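Local coordinates for adhesion G-protein coupled receptor G6 (Danio rerio, PDB 6V55) that serves as a cell-surface adhesion receptor with a calcium-binding extracellular region, is linked to myelination and probably signals through G proteins, at residues Phe99-Lys104 with Pro475-Asn480; Glu453-Tyr458 with Ala497-Gly502; Val471-Tyr476 with Gly502-Ile507. One frame throughout, in Å; residues are numbered along the deposited sequence.

Contact 1: residues Phe99-Lys104 with Pro475-Asn480; sequences FSVQKK and PYKDRN. With CA (calcium ion), chain C; NAG (2-acetamido-2-deoxy-beta-D-glucopyranose), chain N; NAG (2-acetamido-2-deoxy-beta-D-glucopyranose), chain K.
Phe99 and Pro475 bring their two loops nearest to each other, with CA atoms 7.7 Å apart and neither segment forming a helix or strand. The first loop joins strands 90-96 and 105-114 of the CUB domain and contributes two backbone ligands to its calcium site; the second follows the cis peptide before Pro475 and turns back into strand 480-488, in what is probably the hormone receptor domain of this receptor family. The Phe99 ring meets the second loop with one end, CE1 lying 3.6 Å from Pro475 CA and CZ the same distance from Lys477 CG. The two side chains of Phe99 and Lys477 run past each other in opposite senses, which carries the lysine beyond the ring and toward the metal. A bend at chi3 (90°) turns its end in to Ser100, where Lys477 NZ donates to Ser100 OG over 3.3 Å. The stronger grip on this ammonium comes from Asp98 and Glu53, with which it forms salt bridges. Both carboxylates also bind calcium, so Lys477 is a second-shell residue whose charge probably helps hold these ligands in place. The metal itself takes the backbone oxygens Ser100 O and Val101 O, each at 2.5 Å, with Asp61 joining Asp98 and Glu53 to complete the protein ligands. Helix 517-527 adds a further tie, Asp526 accepting a hydrogen bond from Val101 N. At the far end of the second loop Asn480 ND2 carries an N-linked sugar. On the metal side, Gln102 folds back at chi2 and its NE2 donates to the calcium-bound water at 2.6 Å.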
loop_
_atom_site.group_PDB
_atom_site.type_symbol
_atom_site.label_atom_id
_atom_site.label_comp_id
_atom_site.label_asym_id
_atom_site.label_seq_id
_atom_site.Cartn_x
_atom_site.Cartn_y
_atom_site.Cartn_z
ATOM N N PHE A 99 -14.193 1.161 4.672
ATOM C CA PHE A 99 -14.951 2.084 5.520
ATOM C C PHE A 99 -14.952 1.723 7.000
ATOM O O PHE A 99 -15.400 2.549 7.798
ATOM C CB PHE A 99 -16.416 2.184 5.049
ATOM C CG PHE A 99 -17.074 0.846 4.774
ATOM C CD1 PHE A 99 -17.724 0.150 5.797
ATOM C CD2 PHE A 99 -17.062 0.289 3.497
ATOM C CE1 PHE A 99 -18.324 -1.089 5.559
ATOM C CE2 PHE A 99 -17.652 -0.944 3.259
ATOM C CZ PHE A 99 -18.285 -1.631 4.301
ATOM N N SER A 100 -14.506 0.530 7.398
ATOM C CA SER A 100 -14.645 0.137 8.798
ATOM C C SER A 100 -13.572 -0.885 9.148
ATOM O O SER A 100 -13.014 -1.527 8.265
ATOM C CB SER A 100 -16.018 -0.467 9.076
ATOM O OG SER A 100 -16.031 -1.788 8.566
ATOM N N VAL A 101 -13.330 -1.053 10.466
ATOM C CA VAL A 101 -12.318 -1.924 11.091
ATOM C C VAL A 101 -10.902 -1.550 10.666
ATOM O O VAL A 101 -10.448 -1.918 9.579
ATOM C CB VAL A 101 -12.566 -3.430 10.820
ATOM C CG1 VAL A 101 -11.615 -4.287 11.615
ATOM C CG2 VAL A 101 -14.015 -3.807 11.104
ATOM N N GLN A 102 -10.168 -0.873 11.545
ATOM C CA GLN A 102 -8.811 -0.437 11.252
ATOM C C GLN A 102 -7.833 -1.075 12.222
ATOM O O GLN A 102 -8.127 -1.225 13.412
ATOM C CB GLN A 102 -8.709 1.077 11.327
ATOM C CG GLN A 102 -9.345 1.727 10.136
ATOM C CD GLN A 102 -10.779 2.067 10.367
ATOM O OE1 GLN A 102 -11.122 2.610 11.411
ATOM N NE2 GLN A 102 -11.640 1.730 9.408
ATOM N N LYS A 103 -6.681 -1.461 11.704
ATOM C CA LYS A 103 -5.580 -1.941 12.511
ATOM C C LYS A 103 -4.419 -0.951 12.410
ATOM O O LYS A 103 -4.577 0.180 11.932
ATOM C CB LYS A 103 -5.171 -3.343 12.071
ATOM C CG LYS A 103 -6.309 -4.350 12.089
ATOM C CD LYS A 103 -6.821 -4.660 13.489
ATOM C CE LYS A 103 -8.208 -5.289 13.405
ATOM N NZ LYS A 103 -8.474 -6.316 14.446
ATOM N N LYS A 104 -3.244 -1.407 12.843
ATOM C CA LYS A 104 -2.133 -0.514 13.149
ATOM C C LYS A 104 -1.513 0.071 11.888
ATOM O O LYS A 104 -1.165 1.258 11.849
ATOM C CB LYS A 104 -1.099 -1.295 13.942
ATOM C CG LYS A 104 0.015 -0.484 14.537
ATOM C CD LYS A 104 1.300 -1.288 14.598
ATOM C CE LYS A 104 1.121 -2.664 15.239
ATOM N NZ LYS A 104 2.369 -3.500 15.239
ATOM N N PRO A 475 -23.044 -1.132 5.195
ATOM C CA PRO A 475 -21.914 -1.065 6.131
ATOM C C PRO A 475 -21.710 -2.275 7.047
ATOM O O PRO A 475 -20.882 -2.184 7.955
ATOM C CB PRO A 475 -22.275 0.128 6.993
ATOM C CG PRO A 475 -23.763 -0.039 7.138
ATOM C CD PRO A 475 -24.279 -0.663 5.844
ATOM N N TYR A 476 -22.429 -3.376 6.844
ATOM C CA TYR A 476 -22.357 -4.443 7.829
ATOM C C TYR A 476 -21.314 -5.500 7.495
ATOM O O TYR A 476 -20.892 -6.229 8.406
ATOM C CB TYR A 476 -23.749 -5.053 8.011
ATOM C CG TYR A 476 -24.702 -4.006 8.533
ATOM C CD1 TYR A 476 -24.402 -3.289 9.702
ATOM C CD2 TYR A 476 -25.882 -3.705 7.865
ATOM C CE1 TYR A 476 -25.265 -2.303 10.197
ATOM C CE2 TYR A 476 -26.745 -2.729 8.355
ATOM C CZ TYR A 476 -26.430 -2.034 9.518
ATOM O OH TYR A 476 -27.295 -1.071 9.991
ATOM N N LYS A 477 -20.909 -5.586 6.219
ATOM C CA LYS A 477 -19.854 -6.474 5.690
ATOM C C LYS A 477 -20.124 -7.963 5.909
ATOM O O LYS A 477 -19.181 -8.763 5.875
ATOM C CB LYS A 477 -18.460 -6.152 6.243
ATOM C CG LYS A 477 -18.016 -4.716 6.215
ATOM C CD LYS A 477 -16.726 -4.600 7.044
ATOM C CE LYS A 477 -15.463 -4.797 6.236
ATOM N NZ LYS A 477 -14.366 -3.894 6.692
ATOM N N ASP A 478 -21.393 -8.355 6.116
ATOM C CA ASP A 478 -21.708 -9.766 6.333
ATOM C C ASP A 478 -21.551 -10.552 5.047
ATOM O O ASP A 478 -21.082 -11.694 5.071
ATOM C CB ASP A 478 -23.133 -9.953 6.866
ATOM C CG ASP A 478 -23.528 -8.919 7.926
ATOM O OD1 ASP A 478 -24.595 -8.283 7.743
ATOM O OD2 ASP A 478 -22.814 -8.761 8.952
ATOM N N ARG A 479 -21.951 -9.961 3.916
ATOM C CA ARG A 479 -21.826 -10.553 2.586
ATOM C C ARG A 479 -21.100 -9.573 1.660
ATOM O O ARG A 479 -20.715 -8.470 2.068
ATOM C CB ARG A 479 -23.197 -10.972 2.015
ATOM C CG ARG A 479 -24.158 -11.624 3.017
ATOM C CD ARG A 479 -25.381 -12.240 2.355
ATOM N NE ARG A 479 -25.150 -13.599 1.857
ATOM C CZ ARG A 479 -26.109 -14.388 1.365
ATOM N NH1 ARG A 479 -27.367 -13.953 1.297
ATOM N NH2 ARG A 479 -25.814 -15.610 0.934
ATOM N N ASN A 480 -20.886 -9.999 0.410
ATOM C CA ASN A 480 -20.129 -9.261 -0.592
ATOM C C ASN A 480 -21.017 -8.685 -1.690
ATOM O O ASN A 480 -22.124 -9.167 -1.960
ATOM C CB ASN A 480 -19.108 -10.142 -1.310
ATOM C CG ASN A 480 -18.190 -10.875 -0.389
ATOM O OD1 ASN A 480 -17.810 -10.374 0.666
ATOM N ND2 ASN A 480 -17.806 -12.093 -0.811
HETATM CA CA CA C . -10.828 -1.501 7.138
HETATM C C1 NAG N . -16.920 -13.061 -0.197
HETATM C C2 NAG N . -17.600 -14.435 -0.032
HETATM C C3 NAG N . -16.592 -15.483 0.483
HETATM C C4 NAG N . -15.307 -15.514 -0.345
HETATM C C5 NAG N . -14.713 -14.113 -0.538
HETATM C C6 NAG N . -13.572 -14.103 -1.535
HETATM C C7 NAG N . -19.995 -14.096 0.436
HETATM C C8 NAG N . -21.055 -14.057 1.498
HETATM N N2 NAG N . -18.750 -14.350 0.859
HETATM O O3 NAG N . -17.200 -16.771 0.439
HETATM O O4 NAG N . -14.333 -16.353 0.278
HETATM O O5 NAG N . -15.713 -13.203 -1.033
HETATM O O6 NAG N . -13.154 -12.791 -1.888
HETATM O O7 NAG N . -20.253 -13.888 -0.754
HETATM C C1 NAG K . -25.065 -14.041 -3.046
HETATM C C2 NAG K . -23.749 -14.220 -3.830
HETATM C C3 NAG K . -23.783 -15.511 -4.677
HETATM C C4 NAG K . -24.137 -16.722 -3.813
HETATM C C5 NAG K . -25.458 -16.470 -3.070
HETATM C C6 NAG K . -25.861 -17.596 -2.135
HETATM C C7 NAG K . -22.377 -12.304 -4.492
HETATM C C8 NAG K . -22.247 -11.116 -5.395
HETATM N N2 NAG K . -23.477 -13.051 -4.654
HETATM O O3 NAG K . -22.512 -15.729 -5.287
HETATM O O4 NAG K . -24.206 -17.911 -4.600
HETATM O O5 NAG K . -25.358 -15.266 -2.279
HETATM O O6 NAG K . -25.285 -17.486 -0.838
HETATM O O7 NAG K . -21.513 -12.586 -3.658
HETATM O O HOH W 1 -10.631 1.050 7.065
#

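Contact 2: residues Glu453-Tyr458 with Ala497-Gly502; sequences EFPVHY and ALPDRG
Arg501 reaches from the 497-502 loop across Tyr458 and Pro455, two residues of a type II beta turn that spans Pro455 to Tyr458. The contact thus ties the loop that follows strand 493-496 and leads toward helix 517-527 to the turn between the short strands 452-453 and 459-460. The arginine CB is directed at the turn, and CG beyond it only grazes the tyrosine rim at CE1. CD makes the main contact: it sits over the ring face, 3.7 Å from the centroid and 15° off the normal, a CH-pi interaction. At chi3 the chain bends, and NE swings to 3.5 Å from Pro455 CG. The same CG lies over one face of the guanidinium, 3.6 Å from CZ, with NH2 a little farther off. The ring and the guanidinium stand 59° apart, and are therefore not stacked.

Farther along, Phe454 presents its ring edge to Pro499 CD, 3.8 Å from CD2, and to Leu498 CD2, 4.0 Å from CE2. Its CG is anti to the backbone N (chi1 178°), which brings the ring up to the loop, crossing Pro499 at about a right angle. Tyr458 N to Pro455 O closes the turn, and Glu453 OE1 also accepts from His457 N through its anti lone pair, while Tyr458 OH is engaged by Phe474 N. In the facing loop Asp500 OD1 closes an Asx turn onto Gly502 N.

No hydrogen bond joins the two segments. Proline, ring and methylene surfaces carry the contact, in which the arginine probably acts mainly through its methylenes and flat face.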
loop_
_atom_site.group_PDB
_atom_site.type_symbol
_atom_site.label_atom_id
_atom_site.label_comp_id
_atom_site.label_asym_id
_atom_site.label_seq_id
_atom_site.Cartn_x
_atom_site.Cartn_y
_atom_site.Cartn_z
ATOM N N GLU A 453 -15.217 4.126 -7.948
ATOM C CA GLU A 453 -16.172 4.031 -6.837
ATOM C C GLU A 453 -17.593 4.188 -7.377
ATOM O O GLU A 453 -18.022 5.300 -7.707
ATOM C CB GLU A 453 -15.871 5.077 -5.768
ATOM C CG GLU A 453 -16.864 5.129 -4.584
ATOM C CD GLU A 453 -16.274 5.856 -3.376
ATOM O OE1 GLU A 453 -16.902 5.867 -2.279
ATOM O OE2 GLU A 453 -15.156 6.407 -3.525
ATOM N N PHE A 454 -18.318 3.063 -7.482
ATOM C CA PHE A 454 -19.728 3.106 -7.864
ATOM C C PHE A 454 -20.471 1.931 -7.228
ATOM O O PHE A 454 -20.040 0.779 -7.379
ATOM C CB PHE A 454 -19.950 3.091 -9.377
ATOM C CG PHE A 454 -21.411 3.098 -9.753
ATOM C CD1 PHE A 454 -22.212 4.204 -9.448
ATOM C CD2 PHE A 454 -21.994 1.985 -10.347
ATOM C CE1 PHE A 454 -23.565 4.207 -9.749
ATOM C CE2 PHE A 454 -23.337 1.984 -10.664
ATOM C CZ PHE A 454 -24.126 3.095 -10.361
ATOM N N PRO A 455 -21.525 2.185 -6.414
ATOM C CA PRO A 455 -21.921 3.490 -5.872
ATOM C C PRO A 455 -21.004 3.918 -4.717
ATOM O O PRO A 455 -19.908 3.349 -4.589
ATOM C CB PRO A 455 -23.350 3.249 -5.382
ATOM C CG PRO A 455 -23.373 1.830 -5.001
ATOM C CD PRO A 455 -22.449 1.121 -5.976
ATOM N N VAL A 456 -21.410 4.916 -3.929
ATOM C CA VAL A 456 -20.535 5.429 -2.886
ATOM C C VAL A 456 -20.360 4.359 -1.805
ATOM O O VAL A 456 -21.246 3.508 -1.605
ATOM C CB VAL A 456 -21.088 6.772 -2.372
ATOM C CG1 VAL A 456 -22.334 6.593 -1.505
ATOM C CG2 VAL A 456 -20.018 7.574 -1.628
ATOM N N HIS A 457 -19.123 4.282 -1.276
ATOM C CA HIS A 457 -18.565 3.254 -0.385
ATOM C C HIS A 457 -18.393 1.891 -1.051
ATOM O O HIS A 457 -18.173 0.893 -0.356
ATOM C CB HIS A 457 -19.349 3.070 0.927
ATOM C CG HIS A 457 -19.847 4.346 1.527
ATOM N ND1 HIS A 457 -19.048 5.161 2.300
ATOM C CD2 HIS A 457 -21.051 4.961 1.440
ATOM C CE1 HIS A 457 -19.744 6.220 2.672
ATOM N NE2 HIS A 457 -20.960 6.124 2.160
ATOM N N TYR A 458 -18.423 1.800 -2.380
ATOM C CA TYR A 458 -18.103 0.539 -3.066
ATOM C C TYR A 458 -16.911 0.824 -3.963
ATOM O O TYR A 458 -17.076 1.226 -5.118
ATOM C CB TYR A 458 -19.282 0.004 -3.863
ATOM C CG TYR A 458 -20.327 -0.599 -2.983
ATOM C CD1 TYR A 458 -20.354 -1.968 -2.754
ATOM C CD2 TYR A 458 -21.275 0.205 -2.351
ATOM C CE1 TYR A 458 -21.311 -2.528 -1.914
ATOM C CE2 TYR A 458 -22.233 -0.339 -1.505
ATOM C CZ TYR A 458 -22.247 -1.710 -1.290
ATOM O OH TYR A 458 -23.200 -2.260 -0.446
ATOM N N ALA A 497 -18.817 -3.580 -16.042
ATOM C CA ALA A 497 -20.238 -3.897 -15.919
ATOM C C ALA A 497 -20.838 -3.293 -14.646
ATOM O O ALA A 497 -20.152 -2.712 -13.794
ATOM C CB ALA A 497 -20.471 -5.403 -15.899
ATOM N N LEU A 498 -22.149 -3.465 -14.517
ATOM C CA LEU A 498 -22.865 -2.984 -13.351
ATOM C C LEU A 498 -22.517 -3.828 -12.126
ATOM O O LEU A 498 -22.288 -5.039 -12.248
ATOM C CB LEU A 498 -24.359 -3.043 -13.605
ATOM C CG LEU A 498 -25.022 -1.828 -14.246
ATOM C CD1 LEU A 498 -26.494 -2.128 -14.277
ATOM C CD2 LEU A 498 -24.748 -0.510 -13.488
ATOM N N PRO A 499 -22.420 -3.213 -10.949
ATOM C CA PRO A 499 -22.189 -3.992 -9.732
ATOM C C PRO A 499 -23.420 -4.794 -9.326
ATOM O O PRO A 499 -24.556 -4.337 -9.465
ATOM C CB PRO A 499 -21.851 -2.923 -8.685
ATOM C CG PRO A 499 -22.427 -1.674 -9.206
ATOM C CD PRO A 499 -22.332 -1.764 -10.696
ATOM N N ASP A 500 -23.171 -6.012 -8.828
ATOM C CA ASP A 500 -24.200 -6.880 -8.258
ATOM C C ASP A 500 -24.217 -6.649 -6.752
ATOM O O ASP A 500 -23.430 -7.241 -6.013
ATOM C CB ASP A 500 -23.923 -8.341 -8.603
ATOM C CG ASP A 500 -24.898 -9.318 -7.927
ATOM O OD1 ASP A 500 -26.061 -8.959 -7.591
ATOM O OD2 ASP A 500 -24.489 -10.481 -7.745
ATOM N N ARG A 501 -25.152 -5.834 -6.287
ATOM C CA ARG A 501 -25.304 -5.586 -4.861
ATOM C C ARG A 501 -26.501 -6.321 -4.262
ATOM O O ARG A 501 -27.045 -5.892 -3.244
ATOM C CB ARG A 501 -25.413 -4.088 -4.601
ATOM C CG ARG A 501 -24.110 -3.383 -4.872
ATOM C CD ARG A 501 -24.118 -1.980 -4.323
ATOM N NE ARG A 501 -25.124 -1.168 -4.981
ATOM C CZ ARG A 501 -26.071 -0.516 -4.329
ATOM N NH1 ARG A 501 -26.117 -0.577 -3.007
ATOM N NH2 ARG A 501 -26.958 0.210 -4.996
ATOM N N GLY A 502 -26.896 -7.445 -4.870
ATOM C CA GLY A 502 -28.116 -8.140 -4.492
ATOM C C GLY A 502 -28.094 -8.790 -3.121
ATOM O O GLY A 502 -29.164 -8.978 -2.530
#

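Contact 3: residues Val471-Tyr476 with Gly502-Ile507; sequences VPCFPY and GNCTNI. With NAG (2-acetamido-2-deoxy-beta-D-glucopyranose), chain K; NAG (2-acetamido-2-deoxy-beta-D-glucopyranose), chain F.
Cys473 and Cys504 are joined by a disulfide, SG to SG 2.1 Å with chi3 -76°, which pins the residue just after strand 468-472 to the loop leading to helix 517-527; such a bond fits the disulfide-rich hormone receptor domain probably formed here. Beyond it the two segments stay together through Tyr476. Its OH donates to Ile507 O over 2.9 Å, in the carbonyl plane and on a lone pair, with a C=O...O angle of 125°. A phenylalanine in place of Tyr476 would probably keep much of the ring packing but leave Ile507 O without this donor and the loop less firmly tied. Thr505 OG1 also lies at the tyrosine ring's edge, 3.5 Å from CD2. The Ile507 side chain packs on the proline and Phe474, its CG1 3.7 Å from Pro475 CG and its CD1 4.1 Å from Phe474 CE2.

Pro475 packs on both rings and probably helps fix them: its CB is centred over a face of Phe474, and its CG over a face of Tyr476. With chi1 at -178° the Phe474 side chain extends beside Ile507, pointing the same way. A water bridges the backbones, accepting from Tyr476 N and donating to Thr505 O. Asn503 and Asn506 carry N-linked sugars on the loop.

Two helices, probably of the adjoining GAIN domain, pack against this unit: Pro475 and Phe474 touch Ile527, and Tyr476 touches Leu524, on helix 517-527, while Ile507 rests on Glu536 and Gln539 of helix 534-550.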
loop_
_atom_site.group_PDB
_atom_site.type_symbol
_atom_site.label_atom_id
_atom_site.label_comp_id
_atom_site.label_asym_id
_atom_site.label_seq_id
_atom_site.Cartn_x
_atom_site.Cartn_y
_atom_site.Cartn_z
ATOM N N VAL A 471 -16.088 -6.723 -2.988
ATOM C CA VAL A 471 -15.893 -5.722 -1.941
ATOM C C VAL A 471 -16.936 -5.991 -0.852
ATOM O O VAL A 471 -17.919 -6.716 -1.088
ATOM C CB VAL A 471 -16.003 -4.281 -2.494
ATOM C CG1 VAL A 471 -14.940 -3.993 -3.557
ATOM C CG2 VAL A 471 -17.376 -4.035 -2.990
ATOM N N PRO A 472 -16.730 -5.459 0.365
ATOM C CA PRO A 472 -17.750 -5.621 1.408
ATOM C C PRO A 472 -19.012 -4.817 1.167
ATOM O O PRO A 472 -18.983 -3.707 0.624
ATOM C CB PRO A 472 -17.041 -5.115 2.667
ATOM C CG PRO A 472 -15.875 -4.352 2.183
ATOM C CD PRO A 472 -15.442 -5.117 0.999
ATOM N N CYS A 473 -20.131 -5.397 1.608
ATOM C CA CYS A 473 -21.401 -4.693 1.592
ATOM C C CYS A 473 -21.352 -3.574 2.626
ATOM O O CYS A 473 -20.993 -3.807 3.783
ATOM C CB CYS A 473 -22.554 -5.653 1.901
ATOM S SG CYS A 473 -22.998 -6.801 0.579
ATOM N N PHE A 474 -21.665 -2.355 2.196
ATOM C CA PHE A 474 -21.712 -1.227 3.114
ATOM C C PHE A 474 -23.038 -1.238 3.860
ATOM O O PHE A 474 -24.086 -1.311 3.225
ATOM C CB PHE A 474 -21.551 0.090 2.355
ATOM C CG PHE A 474 -21.536 1.292 3.244
ATOM C CD1 PHE A 474 -20.404 1.587 3.989
ATOM C CD2 PHE A 474 -22.661 2.103 3.375
ATOM C CE1 PHE A 474 -20.365 2.699 4.814
ATOM C CE2 PHE A 474 -22.642 3.212 4.227
ATOM C CZ PHE A 474 -21.486 3.506 4.944
ATOM N N PRO A 475 -23.044 -1.132 5.195
ATOM C CA PRO A 475 -21.914 -1.065 6.131
ATOM C C PRO A 475 -21.710 -2.275 7.047
ATOM O O PRO A 475 -20.882 -2.184 7.955
ATOM C CB PRO A 475 -22.275 0.128 6.993
ATOM C CG PRO A 475 -23.763 -0.039 7.138
ATOM C CD PRO A 475 -24.279 -0.663 5.844
ATOM N N TYR A 476 -22.429 -3.376 6.844
ATOM C CA TYR A 476 -22.357 -4.443 7.829
ATOM C C TYR A 476 -21.314 -5.500 7.495
ATOM O O TYR A 476 -20.892 -6.229 8.406
ATOM C CB TYR A 476 -23.749 -5.053 8.011
ATOM C CG TYR A 476 -24.702 -4.006 8.533
ATOM C CD1 TYR A 476 -24.402 -3.289 9.702
ATOM C CD2 TYR A 476 -25.882 -3.705 7.865
ATOM C CE1 TYR A 476 -25.265 -2.303 10.197
ATOM C CE2 TYR A 476 -26.745 -2.729 8.355
ATOM C CZ TYR A 476 -26.430 -2.034 9.518
ATOM O OH TYR A 476 -27.295 -1.071 9.991
ATOM N N GLY A 502 -26.896 -7.445 -4.870
ATOM C CA GLY A 502 -28.116 -8.140 -4.492
ATOM C C GLY A 502 -28.094 -8.790 -3.121
ATOM O O GLY A 502 -29.164 -8.978 -2.530
ATOM N N ASN A 503 -26.909 -9.124 -2.596
ATOM C CA ASN A 503 -26.776 -9.683 -1.257
ATOM C C ASN A 503 -26.521 -8.608 -0.191
ATOM O O ASN A 503 -26.253 -8.945 0.969
ATOM C CB ASN A 503 -25.653 -10.732 -1.234
ATOM C CG ASN A 503 -25.923 -11.924 -2.160
ATOM O OD1 ASN A 503 -26.967 -12.000 -2.806
ATOM N ND2 ASN A 503 -24.973 -12.859 -2.217
ATOM N N CYS A 504 -26.620 -7.329 -0.547
ATOM C CA CYS A 504 -26.230 -6.246 0.343
ATOM C C CYS A 504 -27.452 -5.586 0.977
ATOM O O CYS A 504 -28.535 -5.522 0.382
ATOM C CB CYS A 504 -25.417 -5.180 -0.407
ATOM S SG CYS A 504 -23.756 -5.624 -0.958
ATOM N N THR A 505 -27.242 -5.046 2.181
ATOM C CA THR A 505 -28.254 -4.338 2.946
ATOM C C THR A 505 -27.849 -2.879 3.133
ATOM O O THR A 505 -26.667 -2.551 3.201
ATOM C CB THR A 505 -28.456 -4.984 4.323
ATOM O OG1 THR A 505 -27.185 -5.098 4.967
ATOM C CG2 THR A 505 -29.072 -6.366 4.196
ATOM N N ASN A 506 -28.860 -2.009 3.248
ATOM C CA ASN A 506 -28.717 -0.605 3.621
ATOM C C ASN A 506 -28.246 -0.491 5.071
ATOM O O ASN A 506 -28.218 -1.465 5.821
ATOM C CB ASN A 506 -30.064 0.131 3.541
ATOM C CG ASN A 506 -30.581 0.378 2.125
ATOM O OD1 ASN A 506 -29.826 0.718 1.216
ATOM N ND2 ASN A 506 -31.912 0.219 1.950
ATOM N N ILE A 507 -27.940 0.743 5.492
ATOM C CA ILE A 507 -27.947 1.090 6.919
ATOM C C ILE A 507 -29.319 0.823 7.529
ATOM O O ILE A 507 -29.438 0.195 8.591
ATOM C CB ILE A 507 -27.547 2.568 7.118
ATOM C CG1 ILE A 507 -26.106 2.819 6.677
ATOM C CG2 ILE A 507 -27.736 3.024 8.573
ATOM C CD1 ILE A 507 -25.765 4.290 6.596
HETATM C C1 NAG K . -25.065 -14.041 -3.046
HETATM C C2 NAG K . -23.749 -14.220 -3.830
HETATM C C3 NAG K . -23.783 -15.511 -4.677
HETATM C C4 NAG K . -24.137 -16.722 -3.813
HETATM C C5 NAG K . -25.458 -16.470 -3.070
HETATM C C6 NAG K . -25.861 -17.596 -2.135
HETATM C C7 NAG K . -22.377 -12.304 -4.492
HETATM C C8 NAG K . -22.247 -11.116 -5.395
HETATM N N2 NAG K . -23.477 -13.051 -4.654
HETATM O O3 NAG K . -22.512 -15.729 -5.287
HETATM O O4 NAG K . -24.206 -17.911 -4.600
HETATM O O5 NAG K . -25.358 -15.266 -2.279
HETATM O O6 NAG K . -25.285 -17.486 -0.838
HETATM O O7 NAG K . -21.513 -12.586 -3.658
HETATM C C1 NAG F . -32.695 0.429 0.739
HETATM C C2 NAG F . -33.788 -0.663 0.446
HETATM C C3 NAG F . -34.816 -0.162 -0.602
HETATM C C4 NAG F . -35.368 1.216 -0.253
HETATM C C5 NAG F . -34.202 2.192 -0.168
HETATM C C6 NAG F . -34.621 3.616 0.141
HETATM C C7 NAG F . -33.684 -3.122 0.085
HETATM C C8 NAG F . -32.864 -4.249 -0.487
HETATM N N2 NAG F . -33.153 -1.893 -0.022
HETATM O O3 NAG F . -35.896 -1.081 -0.747
HETATM O O4 NAG F . -36.316 1.656 -1.225
HETATM O O5 NAG F . -33.335 1.765 0.895
HETATM O O6 NAG F . -35.671 4.061 -0.710
HETATM O O7 NAG F . -34.774 -3.318 0.612
HETATM O O HOH W 2 -24.463 -3.886 4.684
#

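In the fold
Contact 3 is the hub: its centre lies about 10 Å from the centres of contacts 1 and 2, which are themselves about 16 Å apart. Phe474 connects all three. Its ring meets Phe99 of contact 1 edge-to-face, with Phe99 CG 3.5 Å from Phe474 CD1, and stacks with His457 of contact 2, while Phe474 N lies 3.1 Å from Tyr458 OH. Contacts 1 and 3 share Pro475, which touches both the 99-104 loop and Ile507. The calcium ion belongs to contact 1; the Phe474 side chain is about 11 Å from the ion. Contact 1 fastens the CUB calcium loop to a region that contacts 2 and 3 tie together internally.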